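Local coordinates for lipopolysaccharide core heptose(I) kinase WaaP (Pseudomonas aeruginosa, PDB 6DFL), which phosphorylates the first heptose of the lipopolysaccharide inner core using ATP and magnesium, and also acts as a protein-tyrosine kinase, at residues L123-F126 with S127-W130; T198-R201 with W202-D206; F232-P235 with L236-L240. All blocks are in the same frame, centred on the assembly; numbering follows the deposited sequence.

In the fold
All three contacts are short-range and lie at helix ends: contact 1 where helix 123-127 runs out, contacts 2 and 3 where helices 200-212 and 236-242 begin behind a proline N-cap. Contacts 1 and 3 are partly buried and each includes a residue touching the bound acyl-phosphopantetheine, Leu-123 in one and Leu-240 in the other. Contact 2 is mostly at the surface, although its last residue, Asp-206, is buried beside the presumed catalytic loop. Their chemistry follows place: a serine bond and an aromatic pair in contact 1, an arginine-to-carbonyl bond in contact 2, a salt bridge in contact 3. The nearest atoms of contacts 2 and 3 are about 5 Å apart; contact 1 is more distant.

Contact 1. Residues L123-F126 with S127-W130; sequences LEVF and SQDW
Ser-127 turns back on Leu-123 and doubles the hydrogen bonding at that residue's carbonyl. Starting at its CB, the serine lies 3.3 Å from Leu-123 O, while the same CB sits over the centre of one face of the Trp-130 indole, 3.5 Å above the ring plane. One bond further out, OG occupies the position between backbone N and carbonyl carbon (chi1 63°), a torsion that carries the hydroxyl back along the preceding turn. From there OG donates to Leu-123 O at 2.7 Å. Ser-127 N also gives its hydrogen to Leu-123 O, at 2.9 Å, and makes a weak second bond to Glu-124 O. Two donors from one residue thus grip the one carbonyl oxygen of the buried Leu-123, the amide coming in from above the carbonyl plane and the hydroxyl tilted less far from it.

Helix 123-127 directly follows strand 120-122 and precedes the long helix 137-156, a position consistent with helix D of the protein kinase fold. Asp-122 OD1 accepts from Val-125 N at its start, and Leu-123 touches the bound acyl-phosphopantetheine.

Further along, the turn tightens: Gln-128 N bonds to Val-125 O at 3.0 Å, three residues back, with the donor well above the carbonyl plane (C=O...N angle 108°). Trp-130 N then bonds to Ser-127 O, and the indole stands beside the end of the helix. There Trp-130 CZ2 meets Phe-126 CD2 at 3.8 Å and Phe-126 CE2 equally closely. Phe-126 CE2 lies in the indole plane at its edge, whereas CZ2 approaches the phenyl ring obliquely. Leu-143 of helix 137-156 touches both aromatic side chains.

Contact 2. Residues T198-R201 with W202-D206; sequences TPKR and WRNKD
Arg-203 reaches back across Thr-198 at the first turn of helix 200-212, probably the counterpart of helix F of the protein kinase fold. The assignment is supported by Asp-206, whose two carboxylate oxygens accept from the backbone N of His-161 and of Arg-162, next to the presumed catalytic Asp-163, as the conserved helix F aspartate of protein kinases does. Pro-199 holds the N-cap position, and its carbonyl receives a nearly linear bond from Arg-203 N at 3.0 Å.

The Arg-203 chain runs straight from CG to NE with CG anti to its carbonyl carbon (chi1 -75°), and this directs it toward the residues before the helix. It passes obliquely over Thr-198, where CG packs on Thr-198 CG2 at 3.7 Å. Thr-198 OG1 turns elsewhere, bonding His-155 O.

Pro-199 and Trp-202 instead lie side by side and point the same way. The pyrrolidine meets the indole at its edge: Pro-199 CG is 3.8 Å from Trp-202 CD1. Over one face of the same ring, displaced toward the rim, stands Lys-205 NZ, while Arg-195 makes a cation-pi contact with the indole.

On the exposed flank Arg-201 and Lys-205 also run alongside each other. Lys-205 bends at its last torsion and places NZ 3.4 Å from Arg-201 CD; the like charges are 4.3 Å apart between Arg-201 NE and Lys-205 NZ, an arrangement that is probably mildly unfavourable. Lys-200 crosses Asn-204 with its aliphatic part, CG being 3.8 Å from Asn-204 ND2, and sends its ammonium on to a salt bridge with Glu-243. Arg-203 NE donates at 3.0 Å to Thr-198 O, which lies only 9° out of the guanidinium plane.

Contact 3. Residues F232-P235 with L236-L240; sequences FRRP and LREIL
Phe-232 and Ile-239 form the close apolar side of this contact, while Arg-234 and Glu-238 form its charged, more solvent-facing side. The first two side chains are crossed. Phe-232 CD2 is 3.8 Å from Ile-239 CG2, and CE2 of the phenyl touches that methyl at a similar distance. The ring's other neighbour is Ile-239 CG1, which lies anti to the carbonyl carbon of its own residue (chi1 -68°) and so points back to the start of the helix. There CG1 sits 3.4 Å from Pro-235 O, and Ile-239 CD1 is 3.6 Å from Arg-234 O, wedging the isoleucine between the phenyl and the two carbonyls.

Between the two sides lies a tight connection of helices 221-232 and 236-242. Arg-233 breaks the first helix with a positive phi, and Pro-235 stands at the N-cap of the second. Its carbonyl accepts from Ile-239 N at 3.2 Å, in the carbonyl plane, a main-chain bond of the first turn of the new helix. Leu-236 packs back on Leu-225 of helix 221-232, as does Leu-240, which also touches the bound acyl-phosphopantetheine, making this junction part of its pocket wall.

The charged side is held by polar bonds instead. Arg-234 grips the Glu-238 carboxylate side-on, its NE donating to OE2 at 2.9 Å and its NH2 to OE1 at 3.0 Å; the second of these uses the syn lone pair of OE1. A weaker bond joins NH2 to OE2. The guanidinium and carboxylate planes are nevertheless 60° apart, a twisted pair and not a coplanar one. Two bends, at chi2 and chi3, curl the arginine round to the glutamate, which comes out extended. Further round, Arg-237 NH2 makes a salt bridge with an acidic side chain of the other protein in the assembly.

Contact 1. Residues L123-F126 with S127-W130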
ATOM      1  N   LEU A 123      -6.504  -5.753   3.021  1.00 71.72           N
ATOM      2  CA  LEU A 123      -5.256  -6.056   3.705  1.00 72.78           C
ATOM      3  C   LEU A 123      -5.341  -5.829   5.207  1.00 70.56           C
ATOM      4  O   LEU A 123      -4.562  -6.441   5.953  1.00 71.58           O
ATOM      5  CB  LEU A 123      -4.116  -5.228   3.093  1.00 66.60           C
ATOM      6  CG  LEU A 123      -3.478  -5.769   1.803  1.00 70.03           C
ATOM      7  CD1 LEU A 123      -2.224  -4.949   1.370  1.00 62.64           C
ATOM      8  CD2 LEU A 123      -3.136  -7.251   1.923  1.00 68.37           C
ATOM      9  N   GLU A 124      -6.250  -4.963   5.665  1.00 70.05           N
ATOM     10  CA  GLU A 124      -6.474  -4.810   7.103  1.00 75.61           C
ATOM     11  C   GLU A 124      -7.032  -6.090   7.707  1.00 73.44           C
ATOM     12  O   GLU A 124      -6.543  -6.583   8.735  1.00 72.52           O
ATOM     13  CB  GLU A 124      -7.440  -3.659   7.379  1.00 71.55           C
ATOM     14  CG  GLU A 124      -7.985  -3.692   8.805  1.00 70.63           C
ATOM     15  CD  GLU A 124      -8.640  -2.385   9.221  1.00 71.92           C
ATOM     16  OE1 GLU A 124      -9.266  -1.745   8.349  1.00 70.95           O
ATOM     17  OE2 GLU A 124      -8.511  -2.001  10.418  1.00 71.87           O
ATOM     18  N   VAL A 125      -8.077  -6.625   7.077  1.00 73.90           N
ATOM     19  CA  VAL A 125      -8.617  -7.920   7.474  1.00 80.81           C
ATOM     20  C   VAL A 125      -7.533  -8.985   7.400  1.00 74.67           C
ATOM     21  O   VAL A 125      -7.314  -9.748   8.347  1.00 73.55           O
ATOM     22  CB  VAL A 125      -9.825  -8.279   6.590  1.00 77.21           C
ATOM     23  CG1 VAL A 125     -10.266  -9.704   6.840  1.00 79.76           C
ATOM     24  CG2 VAL A 125     -10.960  -7.305   6.855  1.00 76.08           C
ATOM     25  N   PHE A 126      -6.828  -9.034   6.270  1.00 79.16           N
ATOM     26  CA  PHE A 126      -5.783 -10.037   6.086  1.00 75.39           C
ATOM     27  C   PHE A 126      -4.723  -9.969   7.173  1.00 69.29           C
ATOM     28  O   PHE A 126      -4.211 -11.003   7.601  1.00 72.69           O
ATOM     29  CB  PHE A 126      -5.131  -9.880   4.728  1.00 71.63           C
ATOM     30  CG  PHE A 126      -4.244 -11.017   4.380  1.00 78.62           C
ATOM     31  CD1 PHE A 126      -4.785 -12.214   3.967  1.00 76.60           C
ATOM     32  CD2 PHE A 126      -2.860 -10.903   4.475  1.00 75.67           C
ATOM     33  CE1 PHE A 126      -3.963 -13.279   3.640  1.00 80.17           C
ATOM     34  CE2 PHE A 126      -2.050 -11.961   4.156  1.00 74.64           C
ATOM     35  CZ  PHE A 126      -2.598 -13.149   3.732  1.00 74.57           C
ATOM     36  N   SER A 127      -4.384  -8.773   7.639  1.00 69.56           N
ATOM     37  CA  SER A 127      -3.369  -8.609   8.672  1.00 76.06           C
ATOM     38  C   SER A 127      -3.963  -8.380  10.059  1.00 81.86           C
ATOM     39  O   SER A 127      -3.205  -8.168  11.013  1.00 83.32           O
ATOM     40  CB  SER A 127      -2.434  -7.453   8.311  1.00 74.30           C
ATOM     41  OG  SER A 127      -3.139  -6.226   8.255  1.00 75.31           O
ATOM     42  N   GLN A 128      -5.297  -8.407  10.177  1.00 81.42           N
ATOM     43  CA  GLN A 128      -6.054  -8.303  11.424  1.00 84.93           C
ATOM     44  C   GLN A 128      -5.291  -8.742  12.667  1.00 85.81           C
ATOM     45  O   GLN A 128      -5.247  -8.002  13.655  1.00 84.91           O
ATOM     46  CB  GLN A 128      -7.323  -9.143  11.315  1.00 84.20           C
ATOM     47  CG  GLN A 128      -8.611  -8.399  11.532  1.00 90.89           C
ATOM     48  CD  GLN A 128      -9.808  -9.261  11.179  1.00 98.07           C
ATOM     49  OE1 GLN A 128      -9.648 -10.335  10.578  1.00 99.64           O
ATOM     50  NE2 GLN A 128     -11.012  -8.810  11.552  1.00 96.48           N
ATOM     51  N   ASP A 129      -4.699  -9.940  12.629  1.00 84.99           N
ATOM     52  CA  ASP A 129      -4.116 -10.581  13.804  1.00 87.77           C
ATOM     53  C   ASP A 129      -2.710 -11.078  13.527  1.00 88.33           C
ATOM     54  O   ASP A 129      -2.308 -12.145  13.993  1.00 86.55           O
ATOM     55  CB  ASP A 129      -4.999 -11.730  14.292  1.00 99.39           C
ATOM     56  CG  ASP A 129      -5.639 -12.504  13.145  1.00102.67           C
ATOM     57  OD1 ASP A 129      -4.881 -12.937  12.233  1.00 94.65           O
ATOM     58  OD2 ASP A 129      -6.891 -12.674  13.169  1.00102.15           O
ATOM     59  N   TRP A 130      -1.937 -10.301  12.764  1.00 89.50           N
ATOM     60  CA  TRP A 130      -0.516 -10.599  12.587  1.00 84.83           C
ATOM     61  C   TRP A 130       0.256 -10.447  13.886  1.00 85.29           C
ATOM     62  O   TRP A 130       1.282 -11.110  14.077  1.00 86.83           O
ATOM     63  CB  TRP A 130       0.093  -9.686  11.524  1.00 83.35           C
ATOM     64  CG  TRP A 130      -0.172 -10.128  10.138  1.00 79.54           C
ATOM     65  CD1 TRP A 130      -0.977 -11.156   9.742  1.00 81.72           C
ATOM     66  CD2 TRP A 130       0.362  -9.552   8.950  1.00 75.93           C
ATOM     67  NE1 TRP A 130      -0.983 -11.253   8.370  1.00 77.33           N
ATOM     68  CE2 TRP A 130      -0.156 -10.284   7.860  1.00 79.89           C
ATOM     69  CE3 TRP A 130       1.234  -8.488   8.698  1.00 75.81           C
ATOM     70  CZ2 TRP A 130       0.171  -9.985   6.537  1.00 76.76           C
ATOM     71  CZ3 TRP A 130       1.548  -8.186   7.391  1.00 76.59           C
ATOM     72  CH2 TRP A 130       1.015  -8.931   6.322  1.00 75.26           C
TER

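Contact 2. Residues T198-R201 with W202-D206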
ATOM      1  N   THR A 198       1.807  14.998  -8.525  1.00 71.52           N
ATOM      2  CA  THR A 198       1.273  14.982  -7.172  1.00 67.43           C
ATOM      3  C   THR A 198       2.088  15.866  -6.239  1.00 72.67           C
ATOM      4  O   THR A 198       3.238  15.533  -5.924  1.00 76.07           O
ATOM      5  CB  THR A 198       1.262  13.552  -6.644  1.00 65.97           C
ATOM      6  OG1 THR A 198       0.737  12.697  -7.672  1.00 62.02           O
ATOM      7  CG2 THR A 198       0.425  13.464  -5.384  1.00 68.42           C
ATOM      8  N   PRO A 199       1.527  16.975  -5.767  1.00 71.20           N
ATOM      9  CA  PRO A 199       2.265  17.845  -4.849  1.00 71.19           C
ATOM     10  C   PRO A 199       2.747  17.069  -3.638  1.00 76.13           C
ATOM     11  O   PRO A 199       2.123  16.097  -3.208  1.00 76.64           O
ATOM     12  CB  PRO A 199       1.231  18.903  -4.451  1.00 68.56           C
ATOM     13  CG  PRO A 199       0.236  18.889  -5.550  1.00 70.71           C
ATOM     14  CD  PRO A 199       0.170  17.477  -6.047  1.00 69.41           C
ATOM     15  N   LYS A 200       3.862  17.528  -3.068  1.00 79.76           N
ATOM     16  CA  LYS A 200       4.486  16.770  -1.988  1.00 79.27           C
ATOM     17  C   LYS A 200       3.598  16.731  -0.741  1.00 77.56           C
ATOM     18  O   LYS A 200       3.573  15.724  -0.028  1.00 76.97           O
ATOM     19  CB  LYS A 200       5.871  17.345  -1.670  1.00 79.73           C
ATOM     20  CG  LYS A 200       6.753  16.432  -0.834  1.00 80.64           C
ATOM     21  CD  LYS A 200       8.193  16.436  -1.343  1.00 92.97           C
ATOM     22  CE  LYS A 200       9.050  15.441  -0.562  1.00 97.46           C
ATOM     23  NZ  LYS A 200      10.374  15.180  -1.219  1.00 92.72           N
ATOM     24  N   ARG A 201       2.858  17.809  -0.461  1.00 77.69           N
ATOM     25  CA  ARG A 201       1.948  17.788   0.683  1.00 76.64           C
ATOM     26  C   ARG A 201       0.914  16.682   0.532  1.00 79.08           C
ATOM     27  O   ARG A 201       0.538  16.020   1.510  1.00 76.27           O
ATOM     28  CB  ARG A 201       1.240  19.139   0.841  1.00 83.87           C
ATOM     29  CG  ARG A 201       0.006  19.089   1.775  1.00 91.73           C
ATOM     30  CD  ARG A 201      -0.752  20.417   1.846  1.00 98.39           C
ATOM     31  NE  ARG A 201      -0.028  21.399   2.649  1.00104.50           N
ATOM     32  CZ  ARG A 201      -0.430  22.651   2.854  1.00107.85           C
ATOM     33  NH1 ARG A 201      -1.560  23.086   2.318  1.00108.33           N
ATOM     34  NH2 ARG A 201       0.303  23.468   3.597  1.00111.47           N
ATOM     35  N   TRP A 202       0.443  16.465  -0.689  1.00 77.37           N
ATOM     36  CA  TRP A 202      -0.565  15.441  -0.889  1.00 72.25           C
ATOM     37  C   TRP A 202       0.053  14.050  -0.836  1.00 73.67           C
ATOM     38  O   TRP A 202      -0.530  13.141  -0.225  1.00 73.34           O
ATOM     39  CB  TRP A 202      -1.308  15.694  -2.202  1.00 67.01           C
ATOM     40  CG  TRP A 202      -2.231  16.855  -2.096  1.00 73.75           C
ATOM     41  CD1 TRP A 202      -2.109  18.062  -2.718  1.00 75.21           C
ATOM     42  CD2 TRP A 202      -3.438  16.927  -1.305  1.00 74.12           C
ATOM     43  NE1 TRP A 202      -3.163  18.884  -2.363  1.00 75.62           N
ATOM     44  CE2 TRP A 202      -3.993  18.207  -1.505  1.00 76.47           C
ATOM     45  CE3 TRP A 202      -4.104  16.026  -0.463  1.00 73.58           C
ATOM     46  CZ2 TRP A 202      -5.195  18.613  -0.885  1.00 79.92           C
ATOM     47  CZ3 TRP A 202      -5.295  16.432   0.161  1.00 75.65           C
ATOM     48  CH2 TRP A 202      -5.822  17.713  -0.053  1.00 78.27           C
ATOM     49  N   ARG A 203       1.231  13.874  -1.456  1.00 72.02           N
ATOM     50  CA  ARG A 203       2.014  12.652  -1.271  1.00 69.62           C
ATOM     51  C   ARG A 203       2.109  12.287   0.207  1.00 68.49           C
ATOM     52  O   ARG A 203       1.881  11.135   0.601  1.00 69.25           O
ATOM     53  CB  ARG A 203       3.428  12.818  -1.861  1.00 73.00           C
ATOM     54  CG  ARG A 203       3.534  12.769  -3.412  1.00 76.92           C
ATOM     55  CD  ARG A 203       4.983  12.991  -3.937  1.00 73.63           C
ATOM     56  NE  ARG A 203       5.025  13.176  -5.394  1.00 75.92           N
ATOM     57  CZ  ARG A 203       5.565  12.314  -6.261  1.00 80.48           C
ATOM     58  NH1 ARG A 203       5.554  12.577  -7.571  1.00 76.17           N
ATOM     59  NH2 ARG A 203       6.153  11.202  -5.826  1.00 80.77           N
ATOM     60  N   ASN A 204       2.439  13.265   1.044  1.00 68.91           N
ATOM     61  CA  ASN A 204       2.748  12.951   2.429  1.00 69.46           C
ATOM     62  C   ASN A 204       1.488  12.592   3.208  1.00 73.96           C
ATOM     63  O   ASN A 204       1.520  11.690   4.051  1.00 74.46           O
ATOM     64  CB  ASN A 204       3.489  14.116   3.075  1.00 71.86           C
ATOM     65  CG  ASN A 204       4.835  14.396   2.411  1.00 78.06           C
ATOM     66  OD1 ASN A 204       5.430  13.535   1.738  1.00 77.93           O
ATOM     67  ND2 ASN A 204       5.316  15.612   2.593  1.00 81.40           N
ATOM     68  N   LYS A 205       0.364  13.267   2.920  1.00 70.25           N
ATOM     69  CA  LYS A 205      -0.903  12.912   3.549  1.00 73.93           C
ATOM     70  C   LYS A 205      -1.226  11.435   3.324  1.00 74.17           C
ATOM     71  O   LYS A 205      -1.506  10.706   4.279  1.00 74.28           O
ATOM     72  CB  LYS A 205      -2.032  13.814   3.035  1.00 73.07           C
ATOM     73  CG  LYS A 205      -2.015  15.263   3.581  1.00 74.96           C
ATOM     74  CD  LYS A 205      -3.427  15.878   3.607  1.00 88.03           C
ATOM     75  CE  LYS A 205      -3.460  17.297   4.184  1.00 90.41           C
ATOM     76  NZ  LYS A 205      -3.062  18.344   3.190  1.00 96.81           N
ATOM     77  N   ASP A 206      -1.146  10.965   2.066  1.00 71.78           N
ATOM     78  CA  ASP A 206      -1.363   9.547   1.770  1.00 64.23           C
ATOM     79  C   ASP A 206      -0.425   8.665   2.582  1.00 71.21           C
ATOM     80  O   ASP A 206      -0.844   7.638   3.136  1.00 69.67           O
ATOM     81  CB  ASP A 206      -1.127   9.260   0.291  1.00 67.66           C
ATOM     82  CG  ASP A 206      -2.299   9.598  -0.598  1.00 69.45           C
ATOM     83  OD1 ASP A 206      -3.302  10.215  -0.155  1.00 68.44           O
ATOM     84  OD2 ASP A 206      -2.184   9.241  -1.795  1.00 67.74           O
TER

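Contact 3. Residues F232-P235 with L236-L240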
ATOM      1  N   PHE A 232      10.107   5.361  -2.137  1.00 65.81           N
ATOM      2  CA  PHE A 232      10.848   6.453  -2.762  1.00 67.53           C
ATOM      3  C   PHE A 232      11.752   5.995  -3.901  1.00 65.83           C
ATOM      4  O   PHE A 232      12.011   6.781  -4.818  1.00 67.88           O
ATOM      5  CB  PHE A 232      11.691   7.179  -1.717  1.00 67.96           C
ATOM      6  CG  PHE A 232      10.890   8.016  -0.746  1.00 65.85           C
ATOM      7  CD1 PHE A 232      10.403   9.258  -1.121  1.00 61.56           C
ATOM      8  CD2 PHE A 232      10.686   7.590   0.550  1.00 67.77           C
ATOM      9  CE1 PHE A 232       9.732  10.040  -0.246  1.00 62.99           C
ATOM     10  CE2 PHE A 232       9.988   8.369   1.442  1.00 67.49           C
ATOM     11  CZ  PHE A 232       9.504   9.595   1.042  1.00 68.98           C
ATOM     12  N   ARG A 233      12.203   4.739  -3.897  1.00 66.82           N
ATOM     13  CA  ARG A 233      13.174   4.252  -4.880  1.00 67.86           C
ATOM     14  C   ARG A 233      14.409   5.149  -4.839  1.00 67.39           C
ATOM     15  O   ARG A 233      14.816   5.736  -5.840  1.00 67.83           O
ATOM     16  CB  ARG A 233      12.573   4.184  -6.284  1.00 66.60           C
ATOM     17  CG  ARG A 233      11.162   3.619  -6.346  1.00 70.43           C
ATOM     18  CD  ARG A 233      10.666   3.512  -7.782  1.00 72.89           C
ATOM     19  NE  ARG A 233      10.855   4.773  -8.494  1.00 78.89           N
ATOM     20  CZ  ARG A 233      10.598   4.955  -9.790  1.00 81.16           C
ATOM     21  NH1 ARG A 233      10.128   3.950 -10.524  1.00 80.04           N
ATOM     22  NH2 ARG A 233      10.815   6.142 -10.358  1.00 77.59           N
ATOM     23  N   ARG A 234      14.911   5.320  -3.638  1.00 66.39           N
ATOM     24  CA  ARG A 234      16.089   6.140  -3.308  1.00 65.06           C
ATOM     25  C   ARG A 234      16.774   5.347  -2.205  1.00 69.72           C
ATOM     26  O   ARG A 234      16.199   4.463  -1.615  1.00 67.75           O
ATOM     27  CB  ARG A 234      15.728   7.544  -2.818  1.00 67.81           C
ATOM     28  CG  ARG A 234      14.952   8.418  -3.796  1.00 71.50           C
ATOM     29  CD  ARG A 234      15.693   8.634  -5.119  1.00 73.60           C
ATOM     30  NE  ARG A 234      16.978   9.311  -4.946  1.00 78.68           N
ATOM     31  CZ  ARG A 234      17.905   9.432  -5.902  1.00 75.43           C
ATOM     32  NH1 ARG A 234      17.708   8.934  -7.118  1.00 66.60           N
ATOM     33  NH2 ARG A 234      19.030  10.066  -5.637  1.00 72.85           N
ATOM     34  N   PRO A 235      18.068   5.634  -1.987  1.00 74.16           N
ATOM     35  CA  PRO A 235      18.749   4.906  -0.913  1.00 71.49           C
ATOM     36  C   PRO A 235      18.133   5.261   0.418  1.00 68.44           C
ATOM     37  O   PRO A 235      17.584   6.348   0.610  1.00 69.94           O
ATOM     38  CB  PRO A 235      20.200   5.396  -1.028  1.00 67.19           C
ATOM     39  CG  PRO A 235      20.349   5.750  -2.496  1.00 70.48           C
ATOM     40  CD  PRO A 235      19.012   6.348  -2.861  1.00 76.05           C
ATOM     41  N   LEU A 236      18.206   4.306   1.335  1.00 70.08           N
ATOM     42  CA  LEU A 236      17.676   4.512   2.672  1.00 67.35           C
ATOM     43  C   LEU A 236      18.324   5.712   3.344  1.00 72.49           C
ATOM     44  O   LEU A 236      17.652   6.494   4.023  1.00 73.14           O
ATOM     45  CB  LEU A 236      17.898   3.252   3.496  1.00 71.03           C
ATOM     46  CG  LEU A 236      16.764   2.893   4.431  1.00 78.55           C
ATOM     47  CD1 LEU A 236      15.462   3.430   3.857  1.00 73.89           C
ATOM     48  CD2 LEU A 236      16.714   1.380   4.566  1.00 77.87           C
ATOM     49  N   ARG A 237      19.629   5.892   3.150  1.00 73.87           N
ATOM     50  CA  ARG A 237      20.324   6.955   3.866  1.00 71.11           C
ATOM     51  C   ARG A 237      19.850   8.327   3.403  1.00 71.71           C
ATOM     52  O   ARG A 237      19.656   9.238   4.223  1.00 73.56           O
ATOM     53  CB  ARG A 237      21.825   6.790   3.688  1.00 80.39           C
ATOM     54  CG  ARG A 237      22.689   7.807   4.410  1.00 83.81           C
ATOM     55  CD  ARG A 237      24.167   7.361   4.372  1.00 79.08           C
ATOM     56  NE  ARG A 237      24.529   6.600   5.570  1.00 81.36           N
ATOM     57  CZ  ARG A 237      24.688   5.284   5.604  1.00 85.25           C
ATOM     58  NH1 ARG A 237      24.526   4.558   4.500  1.00 84.22           N
ATOM     59  NH2 ARG A 237      25.011   4.695   6.748  1.00 90.61           N
ATOM     60  N   GLU A 238      19.619   8.482   2.098  1.00 65.32           N
ATOM     61  CA  GLU A 238      19.081   9.743   1.599  1.00 69.58           C
ATOM     62  C   GLU A 238      17.666  10.003   2.145  1.00 72.54           C
ATOM     63  O   GLU A 238      17.348  11.134   2.540  1.00 70.66           O
ATOM     64  CB  GLU A 238      19.102   9.719   0.071  1.00 67.18           C
ATOM     65  CG  GLU A 238      18.581  10.956  -0.643  1.00 69.22           C
ATOM     66  CD  GLU A 238      18.560  10.736  -2.146  1.00 74.87           C
ATOM     67  OE1 GLU A 238      19.454  10.024  -2.627  1.00 79.05           O
ATOM     68  OE2 GLU A 238      17.663  11.237  -2.859  1.00 80.11           O
ATOM     69  N   ILE A 239      16.809   8.974   2.181  1.00 70.69           N
ATOM     70  CA  ILE A 239      15.431   9.156   2.661  1.00 70.42           C
ATOM     71  C   ILE A 239      15.433   9.668   4.096  1.00 70.57           C
ATOM     72  O   ILE A 239      14.839  10.705   4.409  1.00 68.08           O
ATOM     73  CB  ILE A 239      14.636   7.845   2.550  1.00 69.83           C
ATOM     74  CG1 ILE A 239      14.425   7.489   1.094  1.00 64.34           C
ATOM     75  CG2 ILE A 239      13.263   7.967   3.265  1.00 71.49           C
ATOM     76  CD1 ILE A 239      14.228   6.016   0.900  1.00 67.71           C
ATOM     77  N   LEU A 240      16.128   8.953   4.982  1.00 72.00           N
ATOM     78  CA  LEU A 240      16.213   9.336   6.384  1.00 70.83           C
ATOM     79  C   LEU A 240      16.791  10.724   6.583  1.00 75.10           C
ATOM     80  O   LEU A 240      16.567  11.342   7.629  1.00 81.73           O
ATOM     81  CB  LEU A 240      17.055   8.320   7.132  1.00 64.74           C
ATOM     82  CG  LEU A 240      16.435   6.922   7.085  1.00 71.83           C
ATOM     83  CD1 LEU A 240      17.457   5.872   7.499  1.00 72.97           C
ATOM     84  CD2 LEU A 240      15.204   6.847   7.981  1.00 70.63           C
TER